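Local coordinates for dTDP-4-dehydrorhamnose reductase (PDB 2GGS), which probably catalyses the NADPH-dependent reduction of dTDP-4-dehydrorhamnose, a step in the synthesis of dTDP-rhamnose, at residues Glu86-Arg89 with His90-Ala94; Ser191-Leu194 with Glu195-Leu199; Ser253-Arg256 with Lys257-Thr261. All blocks are in the same frame, centred on the assembly; numbering follows the deposited sequence.

Contact 1. Residues Glu86-Arg89 with His90-Ala94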
loop_
_atom_site.group_PDB
_atom_site.type_symbol
_atom_site.label_atom_id
_atom_site.label_comp_id
_atom_site.label_asym_id
_atom_site.label_seq_id
_atom_site.Cartn_x
_atom_site.Cartn_y
_atom_site.Cartn_z
ATOM N N GLU A 86 -15.246 -1.060 -4.930
ATOM C CA GLU A 86 -16.069 -0.873 -6.129
ATOM C C GLU A 86 -15.348 -0.078 -7.237
ATOM O O GLU A 86 -15.539 -0.378 -8.390
ATOM C CB GLU A 86 -17.404 -0.186 -5.761
ATOM C CG GLU A 86 -18.479 -0.417 -6.830
ATOM C CD GLU A 86 -19.869 -0.052 -6.342
ATOM O OE1 GLU A 86 -19.979 0.564 -5.258
ATOM O OE2 GLU A 86 -20.827 -0.388 -7.068
ATOM N N ALA A 87 -14.519 0.901 -6.880
ATOM C CA ALA A 87 -13.783 1.700 -7.872
ATOM C C ALA A 87 -12.942 0.797 -8.744
ATOM O O ALA A 87 -12.764 1.066 -9.940
ATOM C CB ALA A 87 -12.917 2.785 -7.207
ATOM N N VAL A 88 -12.419 -0.284 -8.122
ATOM C CA VAL A 88 -11.564 -1.224 -8.852
ATOM C C VAL A 88 -12.341 -1.872 -9.994
ATOM O O VAL A 88 -11.785 -2.105 -11.074
ATOM C CB VAL A 88 -10.935 -2.296 -7.924
ATOM C CG1 VAL A 88 -9.995 -3.215 -8.750
ATOM C CG2 VAL A 88 -10.162 -1.638 -6.806
ATOM N N ARG A 89 -13.626 -2.181 -9.763
ATOM C CA ARG A 89 -14.443 -2.769 -10.817
ATOM C C ARG A 89 -14.454 -1.845 -12.051
ATOM O O ARG A 89 -14.358 -2.280 -13.224
ATOM C CB ARG A 89 -15.867 -3.024 -10.332
ATOM C CG ARG A 89 -16.661 -3.754 -11.428
ATOM C CD ARG A 89 -17.994 -4.304 -10.930
ATOM N NE ARG A 89 -19.072 -3.333 -11.053
ATOM C CZ ARG A 89 -19.823 -3.164 -12.133
ATOM N NH1 ARG A 89 -19.604 -3.879 -13.239
ATOM N NH2 ARG A 89 -20.778 -2.246 -12.113
ATOM N N HIS A 90 -14.548 -0.561 -11.785
ATOM C CA HIS A 90 -14.648 0.400 -12.862
ATOM C C HIS A 90 -13.300 0.702 -13.524
ATOM O O HIS A 90 -13.229 0.935 -14.706
ATOM C CB HIS A 90 -15.361 1.647 -12.331
ATOM C CG HIS A 90 -16.776 1.366 -11.952
ATOM N ND1 HIS A 90 -17.782 1.328 -12.894
ATOM C CD2 HIS A 90 -17.359 1.060 -10.766
ATOM C CE1 HIS A 90 -18.930 1.041 -12.298
ATOM N NE2 HIS A 90 -18.703 0.853 -11.014
ATOM N N ILE A 91 -12.223 0.674 -12.752
ATOM C CA ILE A 91 -10.905 0.759 -13.328
ATOM C C ILE A 91 -10.644 -0.411 -14.293
ATOM O O ILE A 91 -10.194 -0.216 -15.405
ATOM C CB ILE A 91 -9.835 0.779 -12.206
ATOM C CG1 ILE A 91 -9.940 2.098 -11.431
ATOM C CG2 ILE A 91 -8.448 0.607 -12.820
ATOM C CD1 ILE A 91 -9.005 2.122 -10.180
ATOM N N VAL A 92 -10.978 -1.616 -13.861
ATOM C CA VAL A 92 -10.823 -2.807 -14.711
ATOM C C VAL A 92 -11.684 -2.702 -15.996
ATOM O O VAL A 92 -11.188 -2.964 -17.093
ATOM C CB VAL A 92 -11.125 -4.079 -13.932
ATOM C CG1 VAL A 92 -11.218 -5.279 -14.872
ATOM C CG2 VAL A 92 -10.011 -4.278 -12.875
ATOM N N ARG A 93 -12.946 -2.277 -15.837
ATOM C CA ARG A 93 -13.850 -2.192 -16.986
ATOM C C ARG A 93 -13.358 -1.217 -18.065
ATOM O O ARG A 93 -13.217 -1.584 -19.244
ATOM C CB ARG A 93 -15.266 -1.830 -16.549
ATOM C CG ARG A 93 -16.237 -1.990 -17.698
ATOM C CD ARG A 93 -17.639 -2.027 -17.192
ATOM N NE ARG A 93 -18.048 -0.756 -16.615
ATOM C CZ ARG A 93 -19.308 -0.486 -16.280
ATOM N NH1 ARG A 93 -20.242 -1.403 -16.482
ATOM N NH2 ARG A 93 -19.649 0.684 -15.764
ATOM N N ALA A 94 -13.096 0.019 -17.654
ATOM C CA ALA A 94 -12.517 1.036 -18.544
ATOM C C ALA A 94 -11.153 0.668 -19.097
ATOM O O ALA A 94 -10.882 0.877 -20.298
ATOM C CB ALA A 94 -12.467 2.370 -17.831
HETATM O O HOH W 1 -20.940 0.596 -9.677
#
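Ala87 O receives two backbone donors: Ile91 N at 2.9 Å and, more weakly, His90 N at 3.0 Å. Val92 N on Val88 O and Arg93 N on Arg89 O continue the i to i+4 pattern. With chi1 of His90 at -65°, CG lies beside the backbone N and the imidazole leans back along the helix, bringing the ring edge at CD2 to 3.3 Å from Glu86 O. In the ring plane a water lies 2.6 Å from His90 NE2 and donates to Glu86 OE2 at 2.8 Å. This is helix 77-97 of the Rossmann fold, where Val88 and Ile91, compact and apolar, face strand 60-63, while Phe46 stacks on the imidazole and Glu50 of helix 46-56 is hydrogen-bonded to His90 ND1 and forms a salt bridge with Arg93 NH2. Replacing His90 by alanine would remove the ring, and is likely to leave Phe46 without its stacking partner and the water and Glu50 with one bond fewer each. Arg89 bends at chi3 to lie alongside Arg93; its NH1 sits over one face of the Arg93 guanidinium, 4.1 Å from Arg93 NH1, a like-charged proximity that the Glu50 carboxylate probably eases.

Contact 2. Residues Ser191-Leu194 with Glu195-Leu199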
loop_
_atom_site.group_PDB
_atom_site.type_symbol
_atom_site.label_atom_id
_atom_site.label_comp_id
_atom_site.label_asym_id
_atom_site.label_seq_id
_atom_site.Cartn_x
_atom_site.Cartn_y
_atom_site.Cartn_z
ATOM N N SER A 191 10.374 1.471 -6.375
ATOM C CA SER A 191 11.476 0.935 -7.181
ATOM C C SER A 191 11.160 -0.501 -7.650
ATOM O O SER A 191 11.405 -0.837 -8.831
ATOM C CB SER A 191 12.783 1.005 -6.403
ATOM O OG SER A 191 13.827 0.436 -7.185
ATOM N N ALA A 192 10.598 -1.324 -6.763
ATOM C CA ALA A 192 10.193 -2.682 -7.140
ATOM C C ALA A 192 9.122 -2.675 -8.193
ATOM O O ALA A 192 9.186 -3.414 -9.175
ATOM C CB ALA A 192 9.755 -3.467 -5.931
ATOM N N ILE A 193 8.117 -1.799 -8.011
ATOM C CA ILE A 193 7.013 -1.746 -8.946
ATOM C C ILE A 193 7.497 -1.335 -10.343
ATOM O O ILE A 193 7.105 -1.967 -11.342
ATOM C CB ILE A 193 5.866 -0.837 -8.403
ATOM C CG1 ILE A 193 5.200 -1.534 -7.201
ATOM C CG2 ILE A 193 4.812 -0.532 -9.530
ATOM C CD1 ILE A 193 4.258 -0.630 -6.335
ATOM N N LEU A 194 8.401 -0.348 -10.412
ATOM C CA LEU A 194 9.028 0.026 -11.677
ATOM C C LEU A 194 9.658 -1.192 -12.378
ATOM O O LEU A 194 9.474 -1.379 -13.585
ATOM C CB LEU A 194 10.103 1.072 -11.470
ATOM C CG LEU A 194 10.202 2.188 -12.526
ATOM C CD1 LEU A 194 11.383 3.105 -12.305
ATOM C CD2 LEU A 194 10.196 1.663 -13.938
ATOM N N GLU A 195 10.406 -1.994 -11.637
ATOM C CA GLU A 195 11.021 -3.205 -12.242
ATOM C C GLU A 195 9.968 -4.170 -12.764
ATOM O O GLU A 195 10.100 -4.778 -13.845
ATOM C CB GLU A 195 11.870 -3.947 -11.215
ATOM C CG GLU A 195 13.335 -3.676 -11.285
ATOM C CD GLU A 195 14.114 -4.656 -10.453
ATOM O OE1 GLU A 195 14.403 -5.770 -10.959
ATOM O OE2 GLU A 195 14.418 -4.310 -9.292
ATOM N N LEU A 196 8.920 -4.346 -11.976
ATOM C CA LEU A 196 7.841 -5.258 -12.322
ATOM C C LEU A 196 7.146 -4.850 -13.613
ATOM O O LEU A 196 6.792 -5.698 -14.429
ATOM C CB LEU A 196 6.827 -5.352 -11.175
ATOM C CG LEU A 196 7.266 -6.268 -10.037
ATOM C CD1 LEU A 196 6.319 -6.177 -8.821
ATOM C CD2 LEU A 196 7.397 -7.699 -10.535
ATOM N N LEU A 197 6.938 -3.540 -13.767
ATOM C CA LEU A 197 6.282 -2.961 -14.943
ATOM C C LEU A 197 6.925 -3.378 -16.236
ATOM O O LEU A 197 6.229 -3.855 -17.144
ATOM C CB LEU A 197 6.322 -1.433 -14.879
ATOM C CG LEU A 197 5.377 -0.806 -13.864
ATOM C CD1 LEU A 197 5.099 0.634 -14.249
ATOM C CD2 LEU A 197 4.086 -1.594 -13.791
ATOM N N GLU A 198 8.237 -3.140 -16.317
ATOM C CA GLU A 198 9.029 -3.482 -17.486
ATOM C C GLU A 198 8.761 -4.927 -17.847
ATOM O O GLU A 198 8.650 -5.243 -19.020
ATOM C CB GLU A 198 10.562 -3.236 -17.287
ATOM C CG GLU A 198 11.043 -2.794 -15.879
ATOM C CD GLU A 198 12.387 -3.447 -15.398
ATOM O OE1 GLU A 198 13.391 -2.693 -15.194
ATOM O OE2 GLU A 198 12.433 -4.697 -15.183
ATOM N N LEU A 199 8.631 -5.786 -16.826
ATOM C CA LEU A 199 8.458 -7.235 -16.993
ATOM C C LEU A 199 7.062 -7.691 -17.411
ATOM O O LEU A 199 6.900 -8.831 -17.845
ATOM C CB LEU A 199 8.878 -7.978 -15.719
ATOM C CG LEU A 199 10.345 -7.847 -15.302
ATOM C CD1 LEU A 199 10.572 -8.451 -13.945
ATOM C CD2 LEU A 199 11.301 -8.457 -16.337
#
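Backbone hydrogen bonds join the turn Ser191-Leu194 to Glu195-Leu199, each running from an amide to the carbonyl four residues earlier. Leu197 N meets Ile193 O at 2.9 Å, and Leu196 N reaches Ala192 O at 3.0 Å. Glu195 N to Ser191 O is longer, 3.2 Å, and Glu198 N to Leu194 O is weak at 3.5 Å.

Apolar contact is made by side chains one turn apart: Ile193 CG2 lies 4.4 Å from Leu197 CG. In Leu197 chi1 of -73° sets CG beside its own backbone N, and this folds CG back to 3.3 Å from Ile193 O. The branched side chains suit the inner face of helix 186-199: Ile193 bears on strands 101-107 and 147-151 of the Rossmann sheet, Leu197 on 101-107 and Leu196 on 147-151. Ile193 also meets Leu12, an NADPH-binding residue. Ala192, with only a methyl, packs on Val207.

Of the polar side chains, Glu195 has an extended chain beyond CG and reaches the backbone N-H groups of Ser260 and Thr261. The chemistry is thus divided: Ile193, Leu196 and Leu197 cover the sheet, Leu194 turns to helix 11-20, and the carboxylate of Glu195 serves a neighbouring loop.

Contact 3. Residues Ser253-Arg256 with Lys257-Thr261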
loop_
_atom_site.group_PDB
_atom_site.type_symbol
_atom_site.label_atom_id
_atom_site.label_comp_id
_atom_site.label_asym_id
_atom_site.label_seq_id
_atom_site.Cartn_x
_atom_site.Cartn_y
_atom_site.Cartn_z
ATOM N N SER A 253 9.360 -14.225 -1.212
ATOM C CA SER A 253 10.441 -15.010 -1.870
ATOM C C SER A 253 10.370 -14.962 -3.383
ATOM O O SER A 253 11.412 -14.847 -4.042
ATOM C CB SER A 253 10.477 -16.461 -1.371
ATOM O OG SER A 253 10.691 -16.507 0.037
ATOM N N ARG A 254 9.155 -15.024 -3.953
ATOM C CA ARG A 254 9.021 -15.014 -5.412
ATOM C C ARG A 254 9.589 -13.742 -6.012
ATOM O O ARG A 254 10.285 -13.768 -7.030
ATOM C CB ARG A 254 7.576 -15.240 -5.862
ATOM C CG ARG A 254 7.023 -16.624 -5.485
ATOM C CD ARG A 254 5.887 -16.993 -6.412
ATOM N NE ARG A 254 5.287 -18.272 -6.034
ATOM C CZ ARG A 254 5.138 -19.310 -6.849
ATOM N NH1 ARG A 254 5.549 -19.232 -8.118
ATOM N NH2 ARG A 254 4.567 -20.433 -6.394
ATOM N N ALA A 255 9.254 -12.600 -5.394
ATOM C CA ALA A 255 9.691 -11.318 -5.890
ATOM C C ALA A 255 11.186 -11.120 -5.708
ATOM O O ALA A 255 11.821 -10.440 -6.516
ATOM C CB ALA A 255 8.901 -10.158 -5.189
ATOM N N ARG A 256 11.728 -11.686 -4.632
ATOM C CA ARG A 256 13.161 -11.616 -4.360
ATOM C C ARG A 256 13.909 -12.330 -5.462
ATOM O O ARG A 256 14.958 -11.858 -5.837
ATOM C CB ARG A 256 13.533 -12.193 -3.001
ATOM C CG ARG A 256 13.148 -11.319 -1.828
ATOM C CD ARG A 256 13.940 -11.722 -0.577
ATOM N NE ARG A 256 13.340 -11.213 0.673
ATOM C CZ ARG A 256 13.879 -11.375 1.879
ATOM N NH1 ARG A 256 15.028 -12.046 2.008
ATOM N NH2 ARG A 256 13.277 -10.872 2.954
ATOM N N LYS A 257 13.347 -13.407 -6.009
ATOM C CA LYS A 257 13.977 -14.047 -7.191
ATOM C C LYS A 257 13.873 -13.203 -8.465
ATOM O O LYS A 257 14.834 -13.010 -9.182
ATOM C CB LYS A 257 13.417 -15.443 -7.432
ATOM C CG LYS A 257 13.602 -16.368 -6.241
ATOM C CD LYS A 257 13.029 -17.744 -6.549
ATOM C CE LYS A 257 13.208 -18.687 -5.355
ATOM N NZ LYS A 257 14.644 -18.811 -5.005
ATOM N N ILE A 258 12.691 -12.658 -8.722
ATOM C CA ILE A 258 12.409 -11.913 -9.949
ATOM C C ILE A 258 13.172 -10.590 -10.044
ATOM O O ILE A 258 13.712 -10.209 -11.098
ATOM C CB ILE A 258 10.897 -11.643 -10.045
ATOM C CG1 ILE A 258 10.151 -12.941 -10.319
ATOM C CG2 ILE A 258 10.576 -10.564 -11.116
ATOM C CD1 ILE A 258 8.714 -12.946 -9.820
ATOM N N LEU A 259 13.203 -9.865 -8.934
ATOM C CA LEU A 259 13.694 -8.514 -8.959
ATOM C C LEU A 259 15.163 -8.421 -8.574
ATOM O O LEU A 259 15.653 -9.160 -7.696
ATOM C CB LEU A 259 12.834 -7.649 -8.034
ATOM C CG LEU A 259 11.343 -7.695 -8.378
ATOM C CD1 LEU A 259 10.586 -6.832 -7.399
ATOM C CD2 LEU A 259 11.040 -7.247 -9.819
ATOM N N SER A 260 15.863 -7.494 -9.220
ATOM C CA SER A 260 17.284 -7.281 -8.904
ATOM C C SER A 260 17.488 -6.536 -7.601
ATOM O O SER A 260 18.373 -6.900 -6.801
ATOM C CB SER A 260 17.982 -6.533 -10.028
ATOM O OG SER A 260 17.813 -7.259 -11.222
ATOM N N THR A 261 16.658 -5.516 -7.395
ATOM C CA THR A 261 16.787 -4.563 -6.282
ATOM C C THR A 261 16.420 -5.138 -4.909
ATOM O O THR A 261 15.468 -5.906 -4.790
ATOM C CB THR A 261 15.922 -3.296 -6.526
ATOM O OG1 THR A 261 16.369 -2.233 -5.667
ATOM C CG2 THR A 261 14.378 -3.558 -6.290
HETATM O O HOH W 2 16.990 -11.392 -7.504
#
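Lys257 N is shared between two carbonyls of the preceding turn: it bonds Ser253 O at 3.1 Å (151°) and, weakly, Arg254 O. Arg254 O also receives Ile258 N at 3.1 Å, so two donors converge on that carbonyl. The shortest of these main-chain hydrogen bonds runs from Leu259 N to Ala255 O, 2.8 Å. Leu259 is the first residue to abandon helical torsions, so this bond closes the last turn of the short helix 253-258.

Water enters at this end. Once the chain turns away, Arg256 O and Leu259 O, two acceptors that cannot bond each other, come within 3.3 Å, and one water lies 2.7 Å from Arg256 O and 2.6 Å from Leu259 O. It is placed to donate to either, but has more acceptors in reach than protons.

Apolar contact between side chains is light: Ala255 CB meets Leu259 CD1 at 4.3 Å. Other aliphatic groups lie against carbonyl oxygens instead. Ile258 reaches back with its longer branch, CG1 lying beside the backbone N (chi1 -70°), and CD1 comes to 3.3 Å from Arg254 O. Lys257 runs back past Ser253 O before bending at its last torsion, a flexible residue suited to an exposed position.

Among the charged groups, Arg256 extends to a salt bridge with Glu210 and a cation-pi contact with Tyr264.

The compact Ala255 and the branched Ile258 both rest on Ile205 of strand 203-206, the outermost strand at one end of the Rossmann sheet, while Ile258 packs on Leu199, and Leu259 on Ala192 and Leu196, setting this short helix beside the longer helix 186-199.

How the contacts relate
Contacts 2 and 3 are neighbours, with centres 11 Å apart. The carboxylate of Glu195 bridges them, OE1 at 2.9 Å from Ser260 N and OE2 at 3.2 Å from Thr261 N, so a side chain of contact 2 holds the loop that leaves helix 253-258. Contact 1 stands apart, its centre 22 Å from that of contact 2 and 29 Å from that of contact 3. Both longer helices nevertheless approach the cofactor: the side chain of Ala87 lies about 7 Å from the bound NADPH and that of Ile193 about 8 Å. Measured to the side chain of Leu12, an NADPH-binding residue, Ile193 of contact 2 is about 4 Å away and Leu259 of contact 3 about 12 Å.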